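PDB 2J5Z: ficolin-3 from Homo sapiens, which binds galactose through its fibrinogen-like domain and probably serves as a recognition lectin of innate immunity. Local coordinates for residues V126-G134 and L145-F153. Sequence-based numbering, arbitrary orientation.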
ATOM      1  N   VAL A 126       5.314  32.786  -6.351  1.00 18.58           N
ATOM      2  CA  VAL A 126       5.975  34.090  -6.458  1.00 20.03           C
ATOM      3  C   VAL A 126       6.602  34.506  -5.128  1.00 19.80           C
ATOM      4  O   VAL A 126       7.641  35.180  -5.089  1.00 20.28           O
ATOM      5  CB  VAL A 126       5.003  35.198  -6.888  1.00 20.82           C
ATOM      6  CG1 VAL A 126       4.081  35.594  -5.745  1.00 25.62           C
ATOM      7  CG2 VAL A 126       5.799  36.419  -7.370  1.00 21.40           C
ATOM      8  N   ASP A 127       5.954  34.106  -4.039  1.00 19.47           N
ATOM      9  CA  ASP A 127       6.433  34.381  -2.693  1.00 19.40           C
ATOM     10  C   ASP A 127       7.253  33.205  -2.148  1.00 17.82           C
ATOM     11  O   ASP A 127       7.494  33.094  -0.943  1.00 18.33           O
ATOM     12  CB  ASP A 127       5.256  34.711  -1.777  1.00 20.27           C
ATOM     13  CG  ASP A 127       4.622  36.056  -2.096  1.00 23.50           C
ATOM     14  OD1 ASP A 127       5.358  37.065  -2.178  1.00 26.80           O
ATOM     15  OD2 ASP A 127       3.393  36.114  -2.258  1.00 25.06           O
ATOM     16  N   HIS A 128       7.683  32.328  -3.046  1.00 17.01           N
ATOM     17  CA  HIS A 128       8.570  31.231  -2.702  1.00 16.83           C
ATOM     18  C   HIS A 128       7.957  30.282  -1.676  1.00 14.42           C
ATOM     19  O   HIS A 128       8.670  29.710  -0.859  1.00 15.16           O
ATOM     20  CB  HIS A 128       9.897  31.765  -2.172  1.00 18.73           C
ATOM     21  CG  HIS A 128      10.466  32.868  -3.005  1.00 23.13           C
ATOM     22  ND1 HIS A 128      10.758  32.711  -4.343  1.00 26.56           N
ATOM     23  CD2 HIS A 128      10.782  34.147  -2.696  1.00 25.26           C
ATOM     24  CE1 HIS A 128      11.230  33.849  -4.824  1.00 26.01           C
ATOM     25  NE2 HIS A 128      11.251  34.736  -3.846  1.00 25.59           N
ATOM     26  N   TYR A 129       6.639  30.138  -1.723  1.00 13.76           N
ATOM     27  CA  TYR A 129       5.916  29.196  -0.840  1.00 12.22           C
ATOM     28  C   TYR A 129       6.231  29.490   0.610  1.00 12.70           C
ATOM     29  O   TYR A 129       6.377  28.577   1.436  1.00 14.09           O
ATOM     30  CB  TYR A 129       6.191  27.720  -1.209  1.00 11.59           C
ATOM     31  CG  TYR A 129       5.713  27.351  -2.602  1.00 10.70           C
ATOM     32  CD1 TYR A 129       4.363  27.439  -2.938  1.00 10.43           C
ATOM     33  CD2 TYR A 129       6.613  26.888  -3.574  1.00 13.13           C
ATOM     34  CE1 TYR A 129       3.908  27.109  -4.214  1.00 12.13           C
ATOM     35  CE2 TYR A 129       6.160  26.541  -4.868  1.00 12.45           C
ATOM     36  CZ  TYR A 129       4.815  26.664  -5.168  1.00 13.25           C
ATOM     37  OH  TYR A 129       4.366  26.327  -6.415  1.00 14.54           O
ATOM     38  N   GLN A 130       6.305  30.783   0.911  1.00 13.58           N
ATOM     39  CA  GLN A 130       6.597  31.266   2.258  1.00 14.25           C
ATOM     40  C   GLN A 130       5.628  30.642   3.270  1.00 13.78           C
ATOM     41  O   GLN A 130       4.422  30.553   3.034  1.00 13.15           O
ATOM     42  CB  GLN A 130       6.505  32.794   2.275  1.00 15.32           C
ATOM     43  CG  GLN A 130       6.724  33.456   3.630  1.00 17.07           C
ATOM     44  CD  GLN A 130       6.614  34.974   3.533  1.00 20.14           C
ATOM     45  OE1 GLN A 130       7.282  35.609   2.707  1.00 22.64           O
ATOM     46  NE2 GLN A 130       5.773  35.559   4.371  1.00 20.36           N
ATOM     47  N   LEU A 131       6.164  30.231   4.412  1.00 13.20           N
ATOM     48  CA  LEU A 131       5.342  29.634   5.456  1.00 12.65           C
ATOM     49  C   LEU A 131       4.588  30.698   6.234  1.00 12.75           C
ATOM     50  O   LEU A 131       5.175  31.706   6.661  1.00 13.59           O
ATOM     51  CB  LEU A 131       6.225  28.857   6.435  1.00 12.29           C
ATOM     52  CG  LEU A 131       5.512  28.229   7.648  1.00 11.18           C
ATOM     53  CD1 LEU A 131       4.451  27.206   7.239  1.00 13.30           C
ATOM     54  CD2 LEU A 131       6.564  27.574   8.513  1.00 12.02           C
ATOM     55  N   ALA A 132       3.291  30.481   6.402  1.00 12.83           N
ATOM     56  CA  ALA A 132       2.489  31.257   7.364  1.00 12.95           C
ATOM     57  C   ALA A 132       1.971  30.304   8.453  1.00 13.74           C
ATOM     58  O   ALA A 132       1.010  29.553   8.245  1.00 12.84           O
ATOM     59  CB  ALA A 132       1.332  31.954   6.665  1.00 13.32           C
ATOM     60  N   LEU A 133       2.632  30.329   9.607  1.00 13.76           N
ATOM     61  CA  LEU A 133       2.328  29.381  10.673  1.00 14.01           C
ATOM     62  C   LEU A 133       1.611  30.070  11.827  1.00 15.14           C
ATOM     63  O   LEU A 133       2.036  31.135  12.262  1.00 15.94           O
ATOM     64  CB  LEU A 133       3.632  28.744  11.170  1.00 15.59           C
ATOM     65  CG  LEU A 133       3.494  27.545  12.099  1.00 15.85           C
ATOM     66  CD1 LEU A 133       2.990  26.327  11.331  1.00 15.80           C
ATOM     67  CD2 LEU A 133       4.844  27.272  12.789  1.00 15.82           C
ATOM     68  N   GLY A 134       0.529  29.449  12.302  1.00 15.85           N
ATOM     69  CA  GLY A 134      -0.190  29.887  13.499  1.00 17.30           C
ATOM     70  C   GLY A 134       0.576  29.570  14.772  1.00 17.84           C
ATOM     71  O   GLY A 134       1.651  28.965  14.742  1.00 17.08           O
ATOM     72  N   LEU A 145       9.205  25.112  14.986  1.00 17.21           N
ATOM     73  CA  LEU A 145       8.795  25.571  13.669  1.00 17.45           C
ATOM     74  C   LEU A 145       8.461  27.068  13.628  1.00 17.83           C
ATOM     75  O   LEU A 145       8.442  27.653  12.554  1.00 17.90           O
ATOM     76  CB  LEU A 145       7.609  24.746  13.156  1.00 17.48           C
ATOM     77  CG  LEU A 145       7.329  24.750  11.643  1.00 18.70           C
ATOM     78  CD1 LEU A 145       8.537  24.263  10.853  1.00 17.81           C
ATOM     79  CD2 LEU A 145       6.114  23.897  11.320  1.00 17.97           C
ATOM     80  N   SER A 146       8.249  27.698  14.782  1.00 19.16           N
ATOM     81  CA  SER A 146       7.852  29.112  14.793  1.00 19.57           C
ATOM     82  C   SER A 146       8.904  30.006  14.167  1.00 19.40           C
ATOM     83  O   SER A 146       8.569  30.957  13.459  1.00 20.05           O
ATOM     84  CB  SER A 146       7.539  29.598  16.211  1.00 19.68           C
ATOM     85  OG  SER A 146       6.363  28.993  16.694  1.00 20.98           O
ATOM     86  N   LEU A 147      10.172  29.702  14.427  1.00 19.41           N
ATOM     87  CA  LEU A 147      11.289  30.438  13.823  1.00 19.34           C
ATOM     88  C   LEU A 147      11.143  30.500  12.305  1.00 18.88           C
ATOM     89  O   LEU A 147      11.510  31.480  11.663  1.00 18.13           O
ATOM     90  CB  LEU A 147      12.639  29.784  14.186  1.00 20.25           C
ATOM     91  CG  LEU A 147      13.840  30.180  13.310  1.00 23.51           C
ATOM     92  CD1 LEU A 147      14.253  31.640  13.527  1.00 23.64           C
ATOM     93  CD2 LEU A 147      15.051  29.255  13.472  1.00 23.96           C
ATOM     94  N   HIS A 148      10.584  29.439  11.735  1.00 17.47           N
ATOM     95  CA  HIS A 148      10.512  29.307  10.297  1.00 16.33           C
ATOM     96  C   HIS A 148       9.312  30.009   9.686  1.00 16.00           C
ATOM     97  O   HIS A 148       9.250  30.196   8.473  1.00 16.14           O
ATOM     98  CB  HIS A 148      10.568  27.830   9.919  1.00 16.46           C
ATOM     99  CG  HIS A 148      11.912  27.233  10.177  1.00 16.13           C
ATOM    100  ND1 HIS A 148      12.186  26.466  11.286  1.00 17.86           N
ATOM    101  CD2 HIS A 148      13.076  27.358   9.506  1.00 15.94           C
ATOM    102  CE1 HIS A 148      13.461  26.115  11.270  1.00 16.11           C
ATOM    103  NE2 HIS A 148      14.023  26.644  10.202  1.00 19.04           N
ATOM    104  N   SER A 149       8.381  30.433  10.525  1.00 15.77           N
ATOM    105  CA  SER A 149       7.220  31.157  10.013  1.00 16.04           C
ATOM    106  C   SER A 149       7.657  32.476   9.389  1.00 16.29           C
ATOM    107  O   SER A 149       8.517  33.158   9.937  1.00 17.22           O
ATOM    108  CB  SER A 149       6.202  31.425  11.109  1.00 16.58           C
ATOM    109  OG  SER A 149       5.024  31.986  10.535  1.00 15.59           O
ATOM    110  N   GLY A 150       7.083  32.821   8.241  1.00 16.11           N
ATOM    111  CA  GLY A 150       7.436  34.066   7.555  1.00 17.40           C
ATOM    112  C   GLY A 150       8.596  33.937   6.588  1.00 17.55           C
ATOM    113  O   GLY A 150       8.987  34.921   5.936  1.00 19.49           O
ATOM    114  N   ARG A 151       9.155  32.733   6.475  1.00 16.76           N
ATOM    115  CA  ARG A 151      10.336  32.535   5.656  1.00 16.60           C
ATOM    116  C   ARG A 151      10.005  31.790   4.374  1.00 16.50           C
ATOM    117  O   ARG A 151       9.108  30.953   4.364  1.00 15.36           O
ATOM    118  CB  ARG A 151      11.423  31.803   6.448  1.00 17.65           C
ATOM    119  CG  ARG A 151      11.860  32.593   7.670  1.00 19.25           C
ATOM    120  CD  ARG A 151      12.909  31.902   8.491  1.00 20.09           C
ATOM    121  NE  ARG A 151      13.207  32.708   9.670  1.00 22.73           N
ATOM    122  CZ  ARG A 151      14.076  33.717   9.684  1.00 22.77           C
ATOM    123  NH1 ARG A 151      14.765  34.029   8.585  1.00 21.88           N
ATOM    124  NH2 ARG A 151      14.272  34.401  10.807  1.00 22.21           N
ATOM    125  N   PRO A 152      10.711  32.126   3.283  1.00 16.58           N
ATOM    126  CA  PRO A 152      10.503  31.441   2.012  1.00 15.83           C
ATOM    127  C   PRO A 152      11.080  30.034   2.067  1.00 15.85           C
ATOM    128  O   PRO A 152      11.922  29.742   2.903  1.00 15.53           O
ATOM    129  CB  PRO A 152      11.307  32.296   1.022  1.00 17.47           C
ATOM    130  CG  PRO A 152      12.424  32.855   1.866  1.00 18.01           C
ATOM    131  CD  PRO A 152      11.758  33.166   3.184  1.00 17.52           C
ATOM    132  N   PHE A 153      10.603  29.165   1.187  1.00 15.24           N
ATOM    133  CA  PHE A 153      11.169  27.834   1.049  1.00 15.53           C
ATOM    134  C   PHE A 153      12.454  27.966   0.232  1.00 16.00           C
ATOM    135  O   PHE A 153      12.503  28.770  -0.717  1.00 16.59           O
ATOM    136  CB  PHE A 153      10.146  26.964   0.306  1.00 14.47           C
ATOM    137  CG  PHE A 153      10.329  25.485   0.506  1.00 14.18           C
ATOM    138  CD1 PHE A 153       9.937  24.879   1.688  1.00 14.20           C
ATOM    139  CD2 PHE A 153      10.838  24.690  -0.520  1.00 14.44           C
ATOM    140  CE1 PHE A 153      10.067  23.515   1.870  1.00 15.10           C
ATOM    141  CE2 PHE A 153      10.979  23.315  -0.346  1.00 14.15           C
ATOM    142  CZ  PHE A 153      10.593  22.724   0.847  1.00 15.47           C
TER
HETATM  143  O   HOH W   1       4.077  29.961  15.356  1.00 26.21           O
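Between Leu-131 and the end of the turn, Gly-150 and Arg-151, backbone bonding illustrates how an irregular loop can be tied to a strand without becoming one. Leu-131 N donates to Arg-151 O at 3.0 Å, and Gly-150 N returns a bond of 2.7 Å to Leu-131 O. Farther along, Phe-153 N meets His-128 O at 2.9 Å. A side chain takes over where the loop diverges: with its hydroxyl anti to the backbone N (chi1 -173°), Ser-149 offers OG to Leu-133 N at 3.1 Å. A water bridges Gly-134 O and Ser-146 OG, which also bonds Asp-143.

In this fibrinogen-like domain, strand 131-133 pairs antiparallel with strand 112-122; the loop, bent by a type II turn from His-148 to Arg-151, lines its other side.

Side-chain packing fills in between these bonds. In an apolar pair, Leu-133 crosses Leu-145 at about a right angle, CD2 lying 3.7 Å from Leu-145 CG. Two van der Waals contacts involve carbonyl oxygens: Leu-131 CD2 comes within 3.8 Å of His-148 O, and the extended Gln-130 chain lays its amide carbon CD 3.4 Å from Gly-150 O. His-128 CB presses on Pro-152 CB at 3.5 Å, its imidazole stacking on His-160.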